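Local coordinates for protein ammonium transporter (PDB 6EU6) that acts as an ammonium transporter-family sensor in the membrane, probably binding ammonium and passing the signal on to a histidine kinase, at residues L277-A282 and V293-I298; F218-F223 and A272-L277; L240-A245 and A282-V287. One frame throughout, in Å; residues are numbered along the deposited sequence.

Contact 1 of 3, residues L277-A282 and V293-I298; sequences LVAITA and VAIGLI
I295 reaches from helix 289-312 to the C-terminal part of helix 266-280 and touches it with both of its branches. The short branch, CG2, meets CB of A279 at 3.9 Å. The long branch ends in CD1, which comes to 4.0 Å from CD1 of I280, a methyl-to-methyl meeting tip to tip. Two torsions of I295 divide the work: CG2 stands anti to the backbone N while CG1 lies beside it (chi1 -65°), and the chain then runs extended to CD1. The side chain of I280 does not set out toward I295; CG1 is anti to its backbone N (chi1 -159°) and a turn at chi2 brings its terminal methyl nearer. The two isoleucines therefore cross at about a right angle and touch at their ends, while A279 is short enough for the beta-branch of I295 to sit directly on it. At the backbone the nearest pair is I280 and I295, with CA atoms 7.0 Å apart. Behind the contact, T281 OG1 donates to the carbonyl O of L277, one turn back, at 2.9 Å, the donor tilted 31° from the carbonyl plane. These are consecutive helices of the Amt fold, joined by a short loop, and I295 also packs on S283 of that loop and on F340 of helix 322-340. All three contact residues are buried. With methyl groups alone at the interface, the two helices are held here by shape and dispersion, without a directional bond between these segments.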
ATOM      1  N   LEU A 277      -6.534  11.234  13.957  1.00 25.89           N
ATOM      2  CA  LEU A 277      -7.215  10.294  13.149  1.00 25.09           C
ATOM      3  C   LEU A 277      -8.335   9.566  13.905  1.00 22.51           C
ATOM      4  O   LEU A 277      -9.448   9.470  13.412  1.00 25.36           O
ATOM      5  CB  LEU A 277      -6.251   9.372  12.446  1.00 23.80           C
ATOM      6  CG  LEU A 277      -5.437  10.085  11.314  1.00 25.80           C
ATOM      7  CD1 LEU A 277      -4.117   9.377  11.020  1.00 27.97           C
ATOM      8  CD2 LEU A 277      -6.237  10.266  10.025  1.00 26.15           C
ATOM      9  N   VAL A 278      -8.015   9.079  15.069  1.00 22.99           N
ATOM     10  CA  VAL A 278      -8.980   8.353  15.901  1.00 26.00           C
ATOM     11  C   VAL A 278     -10.159   9.288  16.181  1.00 25.87           C
ATOM     12  O   VAL A 278     -11.305   8.937  15.940  1.00 25.43           O
ATOM     13  CB  VAL A 278      -8.341   7.832  17.185  1.00 24.00           C
ATOM     14  CG1 VAL A 278      -9.429   7.438  18.189  1.00 26.67           C
ATOM     15  CG2 VAL A 278      -7.422   6.618  16.897  1.00 26.54           C
ATOM     16  N   ALA A 279      -9.871  10.535  16.537  1.00 25.38           N
ATOM     17  CA  ALA A 279     -10.930  11.438  16.934  1.00 26.68           C
ATOM     18  C   ALA A 279     -11.881  11.772  15.824  1.00 27.18           C
ATOM     19  O   ALA A 279     -13.134  11.769  16.013  1.00 25.24           O
ATOM     20  CB  ALA A 279     -10.362  12.704  17.539  1.00 26.63           C
ATOM     21  N   ILE A 280     -11.323  12.010  14.629  1.00 24.98           N
ATOM     22  CA  ILE A 280     -12.151  12.394  13.494  1.00 24.09           C
ATOM     23  C   ILE A 280     -13.014  11.237  12.975  1.00 27.67           C
ATOM     24  O   ILE A 280     -14.006  11.455  12.312  1.00 26.61           O
ATOM     25  CB  ILE A 280     -11.332  13.042  12.380  1.00 27.34           C
ATOM     26  CG1 ILE A 280     -12.220  13.862  11.497  1.00 26.46           C
ATOM     27  CG2 ILE A 280     -10.628  11.968  11.514  1.00 27.30           C
ATOM     28  CD1 ILE A 280     -12.791  15.089  12.171  1.00 30.93           C
ATOM     29  N   THR A 281     -12.674  10.019  13.384  0.99 27.31           N
ATOM     30  CA  THR A 281     -13.428   8.835  13.057  0.99 29.14           C
ATOM     31  C   THR A 281     -14.852   8.901  13.605  0.99 29.55           C
ATOM     32  O   THR A 281     -15.764   8.184  13.122  0.99 27.42           O
ATOM     33  CB  THR A 281     -12.651   7.565  13.582  0.99 30.23           C
ATOM     34  OG1 THR A 281     -11.438   7.424  12.791  0.99 32.34           O
ATOM     35  CG2 THR A 281     -13.295   6.369  13.326  0.99 34.88           C
ATOM     36  N   ALA A 282     -15.065   9.695  14.648  1.00 28.13           N
ATOM     37  CA  ALA A 282     -16.439   9.768  15.253  1.00 28.66           C
ATOM     38  C   ALA A 282     -17.366  10.596  14.392  1.00 27.64           C
ATOM     39  O   ALA A 282     -18.565  10.435  14.478  1.00 26.08           O
ATOM     40  CB  ALA A 282     -16.398  10.417  16.620  1.00 30.81           C
ATOM     41  N   VAL A 293     -10.195  20.537  11.325  1.00 28.72           N
ATOM     42  CA  VAL A 293      -8.964  21.173  11.751  1.00 27.92           C
ATOM     43  C   VAL A 293      -8.970  21.461  13.293  1.00 29.84           C
ATOM     44  O   VAL A 293      -8.009  21.154  14.025  1.00 29.07           O
ATOM     45  CB  VAL A 293      -8.716  22.426  10.929  1.00 27.41           C
ATOM     46  CG1 VAL A 293      -7.632  23.277  11.593  1.00 32.79           C
ATOM     47  CG2 VAL A 293      -8.329  22.097   9.528  1.00 29.67           C
ATOM     48  N   ALA A 294     -10.074  22.009  13.794  1.00 29.60           N
ATOM     49  CA  ALA A 294     -10.181  22.293  15.242  1.00 30.86           C
ATOM     50  C   ALA A 294     -10.122  21.017  16.065  1.00 27.78           C
ATOM     51  O   ALA A 294      -9.452  20.964  17.101  1.00 31.82           O
ATOM     52  CB  ALA A 294     -11.435  23.079  15.521  1.00 30.95           C
ATOM     53  N   ILE A 295     -10.840  19.988  15.633  1.00 27.34           N
ATOM     54  CA  ILE A 295     -10.818  18.664  16.334  1.00 26.29           C
ATOM     55  C   ILE A 295      -9.378  18.098  16.370  1.00 26.40           C
ATOM     56  O   ILE A 295      -8.932  17.625  17.402  1.00 27.30           O
ATOM     57  CB  ILE A 295     -11.773  17.649  15.717  1.00 29.72           C
ATOM     58  CG1 ILE A 295     -13.238  18.160  15.897  1.00 31.06           C
ATOM     59  CG2 ILE A 295     -11.602  16.233  16.349  1.00 30.09           C
ATOM     60  CD1 ILE A 295     -14.265  17.485  14.990  1.00 32.31           C
ATOM     61  N   GLY A 296      -8.646  18.211  15.255  1.00 30.61           N
ATOM     62  CA  GLY A 296      -7.264  17.769  15.179  1.00 30.95           C
ATOM     63  C   GLY A 296      -6.349  18.511  16.150  1.00 29.39           C
ATOM     64  O   GLY A 296      -5.549  17.892  16.852  1.00 30.07           O
ATOM     65  N   LEU A 297      -6.460  19.827  16.158  1.00 28.93           N
ATOM     66  CA  LEU A 297      -5.662  20.692  17.017  1.00 34.85           C
ATOM     67  C   LEU A 297      -5.880  20.367  18.493  1.00 31.57           C
ATOM     68  O   LEU A 297      -4.944  20.074  19.246  1.00 33.39           O
ATOM     69  CB  LEU A 297      -6.034  22.106  16.720  1.00 38.04           C
ATOM     70  CG  LEU A 297      -5.512  23.237  17.594  1.00 56.70           C
ATOM     71  CD1 LEU A 297      -5.838  24.536  16.839  1.00 57.35           C
ATOM     72  CD2 LEU A 297      -6.086  23.266  19.013  1.00 58.89           C
ATOM     73  N   ILE A 298      -7.119  20.299  18.884  1.00 30.52           N
ATOM     74  CA  ILE A 298      -7.462  19.990  20.252  1.00 32.47           C
ATOM     75  C   ILE A 298      -7.022  18.561  20.645  1.00 33.33           C
ATOM     76  O   ILE A 298      -6.447  18.335  21.712  1.00 31.49           O
ATOM     77  CB  ILE A 298      -8.972  20.066  20.408  1.00 34.08           C
ATOM     78  CG1 ILE A 298      -9.462  21.500  20.321  1.00 37.52           C
ATOM     79  CG2 ILE A 298      -9.403  19.458  21.771  1.00 37.14           C
ATOM     80  CD1 ILE A 298     -10.992  21.555  20.095  1.00 39.85           C
TER

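Contact 2 of 3, residues F218-F223 and A272-L277; sequences FGWFGF and AILAGL
The indole of W220 lies with one face against L277 and presents an edge to L274. L277 CB stands above the six-membered ring, 3.6 Å from its centroid and 18° off the ring normal, a CH-pi contact toward the rim. Its branch follows the same face: CD1 reaches W220 CE3 at 3.5 Å, while CD2 lies beside W220 CB. L274, one helical turn earlier, comes in near the plane of the ring, with CD2 at 3.9 Å from W220 CZ3. W220 and L277 cross obliquely, so CB rests over the six-membered ring while CD1 reaches out by its CE3 corner. W220 departs from a staggered first torsion (chi1 -106°), which carries the indole outward from helix 206-226 and over L277. On the same helix, W220 NE1 lies 4.0 Å above the plane of the F223 ring, displaced toward its rim. With an alanine here in place of W220, L277 and L274 would probably lose the face and edge they pack on, opening a gap between the two helices. F223 in turn stacks on F103 and meets H171, whose ring also meets W220; this is consistent with the phenylalanine gate and histidine-lined pore known in the Amt family. Around the pair, M23 of helix 2-34 packs on W220 and Y30 on L274, T242 of helix 234-261 touches L277, and A275 rests on helix 289-312. From the same turn of helix 206-226, F221 meets F21 and F98 of the second subunit edge-to-face.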
ATOM      1  N   PHE A 218      -3.411   6.471   5.506  1.00 27.53           N
ATOM      2  CA  PHE A 218      -3.989   5.966   4.274  1.00 27.72           C
ATOM      3  C   PHE A 218      -5.150   5.053   4.535  1.00 25.89           C
ATOM      4  O   PHE A 218      -6.213   5.260   4.021  1.00 28.78           O
ATOM      5  CB  PHE A 218      -2.943   5.191   3.510  1.00 27.81           C
ATOM      6  CG  PHE A 218      -3.462   4.498   2.329  1.00 28.71           C
ATOM      7  CD1 PHE A 218      -3.560   5.164   1.103  1.00 31.48           C
ATOM      8  CD2 PHE A 218      -3.762   3.171   2.389  1.00 33.84           C
ATOM      9  CE1 PHE A 218      -4.002   4.500  -0.025  1.00 31.41           C
ATOM     10  CE2 PHE A 218      -4.271   2.483   1.282  1.00 36.37           C
ATOM     11  CZ  PHE A 218      -4.389   3.152   0.061  1.00 37.23           C
ATOM     12  N   GLY A 219      -4.947   4.042   5.345  1.00 25.92           N
ATOM     13  CA  GLY A 219      -6.063   3.183   5.734  1.00 27.28           C
ATOM     14  C   GLY A 219      -7.266   3.861   6.348  1.00 29.34           C
ATOM     15  O   GLY A 219      -8.416   3.441   6.107  1.00 26.59           O
ATOM     16  N   TRP A 220      -7.019   4.900   7.148  1.00 29.05           N
ATOM     17  CA  TRP A 220      -8.124   5.652   7.800  1.00 25.88           C
ATOM     18  C   TRP A 220      -9.020   6.321   6.779  1.00 25.70           C
ATOM     19  O   TRP A 220     -10.197   6.550   7.055  1.00 28.67           O
ATOM     20  CB  TRP A 220      -7.596   6.689   8.846  1.00 25.97           C
ATOM     21  CG  TRP A 220      -7.827   6.232  10.203  1.00 26.59           C
ATOM     22  CD1 TRP A 220      -9.045   5.963  10.766  1.00 34.93           C
ATOM     23  CD2 TRP A 220      -6.849   5.997  11.231  1.00 26.85           C
ATOM     24  NE1 TRP A 220      -8.867   5.545  12.089  1.00 36.63           N
ATOM     25  CE2 TRP A 220      -7.549   5.594  12.405  1.00 34.13           C
ATOM     26  CE3 TRP A 220      -5.481   6.167  11.311  1.00 32.92           C
ATOM     27  CZ2 TRP A 220      -6.914   5.302  13.584  1.00 30.39           C
ATOM     28  CZ3 TRP A 220      -4.847   5.862  12.499  1.00 35.07           C
ATOM     29  CH2 TRP A 220      -5.578   5.427  13.617  1.00 34.63           C
ATOM     30  N   PHE A 221      -8.481   6.617   5.577  1.00 25.38           N
ATOM     31  CA  PHE A 221      -9.316   7.080   4.492  1.00 24.94           C
ATOM     32  C   PHE A 221     -10.437   6.107   4.148  1.00 26.69           C
ATOM     33  O   PHE A 221     -11.632   6.531   3.932  1.00 26.69           O
ATOM     34  CB  PHE A 221      -8.509   7.418   3.210  1.00 26.81           C
ATOM     35  CG  PHE A 221      -7.550   8.592   3.355  1.00 29.15           C
ATOM     36  CD1 PHE A 221      -7.843   9.687   4.173  1.00 29.95           C
ATOM     37  CD2 PHE A 221      -6.334   8.585   2.694  1.00 25.59           C
ATOM     38  CE1 PHE A 221      -6.948  10.737   4.282  1.00 29.75           C
ATOM     39  CE2 PHE A 221      -5.432   9.630   2.836  1.00 27.17           C
ATOM     40  CZ  PHE A 221      -5.765  10.704   3.619  1.00 28.30           C
ATOM     41  N   GLY A 222     -10.084   4.814   4.105  1.00 27.64           N
ATOM     42  CA  GLY A 222     -11.092   3.779   3.894  1.00 26.21           C
ATOM     43  C   GLY A 222     -11.977   3.599   5.122  1.00 27.27           C
ATOM     44  O   GLY A 222     -13.178   3.369   5.042  1.00 26.67           O
ATOM     45  N   PHE A 223     -11.346   3.646   6.274  1.00 27.73           N
ATOM     46  CA  PHE A 223     -12.084   3.483   7.548  1.00 28.09           C
ATOM     47  C   PHE A 223     -13.223   4.468   7.651  1.00 27.78           C
ATOM     48  O   PHE A 223     -14.402   4.078   7.859  1.00 28.36           O
ATOM     49  CB  PHE A 223     -11.052   3.645   8.658  1.00 32.92           C
ATOM     50  CG  PHE A 223     -11.377   2.928   9.912  1.00 26.67           C
ATOM     51  CD1 PHE A 223     -12.139   3.585  10.888  1.00 32.37           C
ATOM     52  CD2 PHE A 223     -10.772   1.755  10.220  1.00 28.95           C
ATOM     53  CE1 PHE A 223     -12.395   2.941  12.098  1.00 31.64           C
ATOM     54  CE2 PHE A 223     -11.086   1.068  11.395  1.00 30.85           C
ATOM     55  CZ  PHE A 223     -11.919   1.677  12.313  1.00 30.02           C
ATOM     56  N   ALA A 272       0.186  12.170  18.398  1.00 25.82           N
ATOM     57  CA  ALA A 272      -0.774  13.169  18.152  1.00 27.44           C
ATOM     58  C   ALA A 272      -1.509  12.976  16.794  1.00 27.32           C
ATOM     59  O   ALA A 272      -2.711  13.196  16.712  1.00 26.06           O
ATOM     60  CB  ALA A 272      -0.101  14.523  18.237  1.00 28.64           C
ATOM     61  N   ILE A 273      -0.739  12.630  15.727  1.00 26.95           N
ATOM     62  CA  ILE A 273      -1.288  12.387  14.425  1.00 27.30           C
ATOM     63  C   ILE A 273      -2.326  11.274  14.506  1.00 24.65           C
ATOM     64  O   ILE A 273      -3.448  11.441  14.063  1.00 24.15           O
ATOM     65  CB  ILE A 273      -0.166  12.074  13.402  1.00 26.80           C
ATOM     66  CG1 ILE A 273       0.626  13.380  13.192  1.00 28.33           C
ATOM     67  CG2 ILE A 273      -0.811  11.603  12.121  1.00 27.28           C
ATOM     68  CD1 ILE A 273       1.934  13.196  12.471  1.00 27.34           C
ATOM     69  N   LEU A 274      -1.934  10.151  15.095  1.00 25.72           N
ATOM     70  CA  LEU A 274      -2.837   9.042  15.158  1.00 25.50           C
ATOM     71  C   LEU A 274      -4.085   9.340  16.031  1.00 26.18           C
ATOM     72  O   LEU A 274      -5.188   8.907  15.693  1.00 24.56           O
ATOM     73  CB  LEU A 274      -2.111   7.799  15.657  1.00 23.63           C
ATOM     74  CG  LEU A 274      -0.947   7.198  14.916  1.00 26.34           C
ATOM     75  CD1 LEU A 274      -0.698   5.806  15.536  1.00 30.39           C
ATOM     76  CD2 LEU A 274      -1.262   7.082  13.470  1.00 29.36           C
ATOM     77  N   ALA A 275      -3.885  10.054  17.149  1.00 25.75           N
ATOM     78  CA  ALA A 275      -5.016  10.481  17.991  1.00 25.69           C
ATOM     79  C   ALA A 275      -5.983  11.370  17.245  1.00 27.50           C
ATOM     80  O   ALA A 275      -7.185  11.237  17.367  1.00 25.94           O
ATOM     81  CB  ALA A 275      -4.552  11.165  19.264  1.00 26.04           C
ATOM     82  N   GLY A 276      -5.484  12.238  16.391  1.00 24.86           N
ATOM     83  CA  GLY A 276      -6.382  13.017  15.582  1.00 24.57           C
ATOM     84  C   GLY A 276      -7.184  12.235  14.582  1.00 24.01           C
ATOM     85  O   GLY A 276      -8.365  12.538  14.400  1.00 26.47           O
ATOM     86  N   LEU A 277      -6.534  11.234  13.957  1.00 25.89           N
ATOM     87  CA  LEU A 277      -7.215  10.294  13.149  1.00 25.09           C
ATOM     88  C   LEU A 277      -8.335   9.566  13.905  1.00 22.51           C
ATOM     89  O   LEU A 277      -9.448   9.470  13.412  1.00 25.36           O
ATOM     90  CB  LEU A 277      -6.251   9.372  12.446  1.00 23.80           C
ATOM     91  CG  LEU A 277      -5.437  10.085  11.314  1.00 25.80           C
ATOM     92  CD1 LEU A 277      -4.117   9.377  11.020  1.00 27.97           C
ATOM     93  CD2 LEU A 277      -6.237  10.266  10.025  1.00 26.15           C
TER

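Contact 3 of 3, residues L240-A245 and A282-V287; sequences LNTNMA and ASSNMV
N241 carries the tight part, its amide nitrogen gripped by two backbone carbonyls of the loop. ND2 donates to S284 O at 3.0 Å with an N-H...O angle of 160°, the acceptor lying in the amide plane. The second bond, from ND2 to V287 O, is equally long but more bent (136°), and the donor sits above that carbonyl plane. CG lies beside the backbone N (chi1 -71°), which projects the amide off helix 234-261 into the loop, and the two bonds fix its rotation. CG2 of V287 packs against ND2 at 3.7 Å. The carbonyls belong to a connection between transmembrane helices: S283-M286 forms a type I beta-turn, closed by the bond from M286 N to S283 O, and N241 secures this turn together with the residue that follows it. Looser packing lies toward T242, whose OG1 comes no nearer than 3.9 Å to S284 CB. That hydroxyl is bonded instead to the carbonyl of V238 on its own helix, and S284 OG makes a weak bond to N224. N285 points away from the helix and is partly exposed, its ND2 weakly bonded to a MES molecule, probably from the crystallisation liquor.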
ATOM      1  N   LEU A 240     -11.349  14.257   2.981  1.00 24.79           N
ATOM      2  CA  LEU A 240     -10.727  15.547   3.220  1.00 26.63           C
ATOM      3  C   LEU A 240     -10.736  15.882   4.704  1.00 25.24           C
ATOM      4  O   LEU A 240      -9.705  16.225   5.273  1.00 26.55           O
ATOM      5  CB  LEU A 240     -11.433  16.639   2.410  1.00 27.32           C
ATOM      6  CG  LEU A 240     -10.867  18.056   2.657  1.00 28.57           C
ATOM      7  CD1 LEU A 240      -9.376  18.155   2.225  1.00 28.89           C
ATOM      8  CD2 LEU A 240     -11.675  19.165   1.984  1.00 29.49           C
ATOM      9  N   ASN A 241     -11.862  15.659   5.393  1.00 24.42           N
ATOM     10  CA  ASN A 241     -11.849  15.916   6.806  1.00 24.75           C
ATOM     11  C   ASN A 241     -10.891  14.994   7.539  1.00 27.88           C
ATOM     12  O   ASN A 241     -10.248  15.405   8.519  1.00 26.53           O
ATOM     13  CB  ASN A 241     -13.247  15.730   7.420  1.00 25.86           C
ATOM     14  CG  ASN A 241     -14.209  16.810   7.033  1.00 26.53           C
ATOM     15  OD1 ASN A 241     -13.832  17.929   6.609  1.00 28.65           O
ATOM     16  ND2 ASN A 241     -15.502  16.479   7.154  1.00 30.15           N
ATOM     17  N   THR A 242     -10.821  13.710   7.145  1.00 26.19           N
ATOM     18  CA  THR A 242      -9.905  12.827   7.812  1.00 25.28           C
ATOM     19  C   THR A 242      -8.463  13.363   7.671  1.00 25.52           C
ATOM     20  O   THR A 242      -7.730  13.408   8.595  1.00 24.80           O
ATOM     21  CB  THR A 242     -10.056  11.419   7.198  1.00 27.77           C
ATOM     22  OG1 THR A 242     -11.400  10.985   7.447  1.00 25.42           O
ATOM     23  CG2 THR A 242      -9.081  10.451   7.796  1.00 29.72           C
ATOM     24  N   ASN A 243      -8.105  13.818   6.469  1.00 24.04           N
ATOM     25  CA  ASN A 243      -6.782  14.305   6.198  1.00 25.25           C
ATOM     26  C   ASN A 243      -6.485  15.559   7.005  1.00 27.92           C
ATOM     27  O   ASN A 243      -5.379  15.754   7.587  1.00 25.43           O
ATOM     28  CB  ASN A 243      -6.589  14.614   4.738  1.00 23.75           C
ATOM     29  CG  ASN A 243      -5.133  14.802   4.418  1.00 27.67           C
ATOM     30  OD1 ASN A 243      -4.366  13.845   4.378  1.00 27.56           O
ATOM     31  ND2 ASN A 243      -4.735  16.061   4.163  1.00 31.46           N
ATOM     32  N   MET A 244      -7.471  16.425   7.045  1.00 26.62           N
ATOM     33  CA  MET A 244      -7.240  17.678   7.724  1.00 26.53           C
ATOM     34  C   MET A 244      -7.108  17.484   9.228  1.00 27.07           C
ATOM     35  O   MET A 244      -6.357  18.224   9.854  1.00 25.83           O
ATOM     36  CB  MET A 244      -8.354  18.722   7.410  1.00 25.42           C
ATOM     37  CG  MET A 244      -8.494  19.048   5.952  1.00 30.36           C
ATOM     38  SD  MET A 244      -6.959  19.584   5.233  1.00 31.23           S
ATOM     39  CE  MET A 244      -6.517  21.031   6.218  1.00 33.56           C
ATOM     40  N   ALA A 245      -7.840  16.533   9.832  1.00 28.18           N
ATOM     41  CA  ALA A 245      -7.708  16.292  11.264  1.00 26.51           C
ATOM     42  C   ALA A 245      -6.280  15.798  11.550  1.00 26.30           C
ATOM     43  O   ALA A 245      -5.661  16.278  12.515  1.00 25.49           O
ATOM     44  CB  ALA A 245      -8.736  15.300  11.840  1.00 24.09           C
ATOM     45  N   ALA A 282     -15.065   9.695  14.648  1.00 28.13           N
ATOM     46  CA  ALA A 282     -16.439   9.768  15.253  1.00 28.66           C
ATOM     47  C   ALA A 282     -17.366  10.596  14.392  1.00 27.64           C
ATOM     48  O   ALA A 282     -18.565  10.435  14.478  1.00 26.08           O
ATOM     49  CB  ALA A 282     -16.398  10.417  16.620  1.00 30.81           C
ATOM     50  N   SER A 283     -16.819  11.537  13.627  1.00 26.80           N
ATOM     51  CA  SER A 283     -17.626  12.601  13.102  1.00 28.86           C
ATOM     52  C   SER A 283     -17.301  13.047  11.703  1.00 29.29           C
ATOM     53  O   SER A 283     -17.858  14.035  11.221  1.00 27.33           O
ATOM     54  CB  SER A 283     -17.509  13.809  14.024  1.00 26.97           C
ATOM     55  OG  SER A 283     -16.199  14.322  13.966  1.00 26.93           O
ATOM     56  N   SER A 284     -16.458  12.322  10.981  1.00 28.70           N
ATOM     57  CA  SER A 284     -15.942  12.892   9.726  1.00 26.87           C
ATOM     58  C   SER A 284     -17.026  13.113   8.671  1.00 30.43           C
ATOM     59  O   SER A 284     -16.803  13.874   7.749  1.00 28.03           O
ATOM     60  CB  SER A 284     -14.793  12.035   9.161  1.00 29.95           C
ATOM     61  OG  SER A 284     -15.282  10.743   9.013  1.00 29.43           O
ATOM     62  N   ASN A 285     -18.203  12.470   8.780  1.00 29.30           N
ATOM     63  CA  ASN A 285     -19.272  12.677   7.809  1.00 27.83           C
ATOM     64  C   ASN A 285     -20.158  13.886   8.142  1.00 29.30           C
ATOM     65  O   ASN A 285     -21.000  14.272   7.325  1.00 31.64           O
ATOM     66  CB  ASN A 285     -20.168  11.453   7.759  1.00 32.01           C
ATOM     67  CG  ASN A 285     -20.872  11.182   9.111  1.00 30.86           C
ATOM     68  OD1 ASN A 285     -20.299  11.344  10.207  1.00 32.15           O
ATOM     69  ND2 ASN A 285     -22.104  10.765   9.035  1.00 32.78           N
ATOM     70  N   MET A 286     -19.961  14.505   9.293  1.00 29.12           N
ATOM     71  CA  MET A 286     -20.933  15.501   9.787  1.00 30.34           C
ATOM     72  C   MET A 286     -20.365  16.806  10.174  1.00 32.46           C
ATOM     73  O   MET A 286     -21.101  17.668  10.678  1.00 30.90           O
ATOM     74  CB  MET A 286     -21.793  14.941  10.947  1.00 33.64           C
ATOM     75  CG  MET A 286     -21.099  14.414  12.154  1.00 44.72           C
ATOM     76  SD  MET A 286     -22.134  13.411  13.324  1.00 45.18           S
ATOM     77  CE  MET A 286     -22.808  12.263  12.259  1.00 40.97           C
ATOM     78  N   VAL A 287     -19.081  16.990   9.902  1.00 27.88           N
ATOM     79  CA  VAL A 287     -18.385  18.237  10.246  1.00 28.68           C
ATOM     80  C   VAL A 287     -17.846  18.854   8.971  1.00 29.89           C
ATOM     81  O   VAL A 287     -17.789  18.195   7.939  1.00 29.00           O
ATOM     82  CB  VAL A 287     -17.261  18.051  11.285  1.00 29.51           C
ATOM     83  CG1 VAL A 287     -17.795  17.353  12.516  1.00 31.34           C
ATOM     84  CG2 VAL A 287     -16.043  17.260  10.740  1.00 29.18           C
TER

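How the contacts relate
Following the chain from the N terminus, helix 206-226 is the first of the helices used by these contacts; contact 2 opens on it at 218-223 and closes 49 residues on at 272-277. Contact 3 opens inside that span, at 240-245, and closes at 282-287, so contacts 2 and 3 cross. Contact 1 starts where contact 2 ends, sharing L277 in series, and closes at 293-298, across the short connection between helices 266-280 and 289-312. It crosses contact 3, which opens earlier and closes before 293-298; the two share A282. Together they tie helix 266-280 to helices 206-226 and 289-312, and helix 234-261 to the loop after helix 266-280. L277 CD2 against T242 CG2 and I280 CB against A245 CB pack helix 266-280 on helix 234-261.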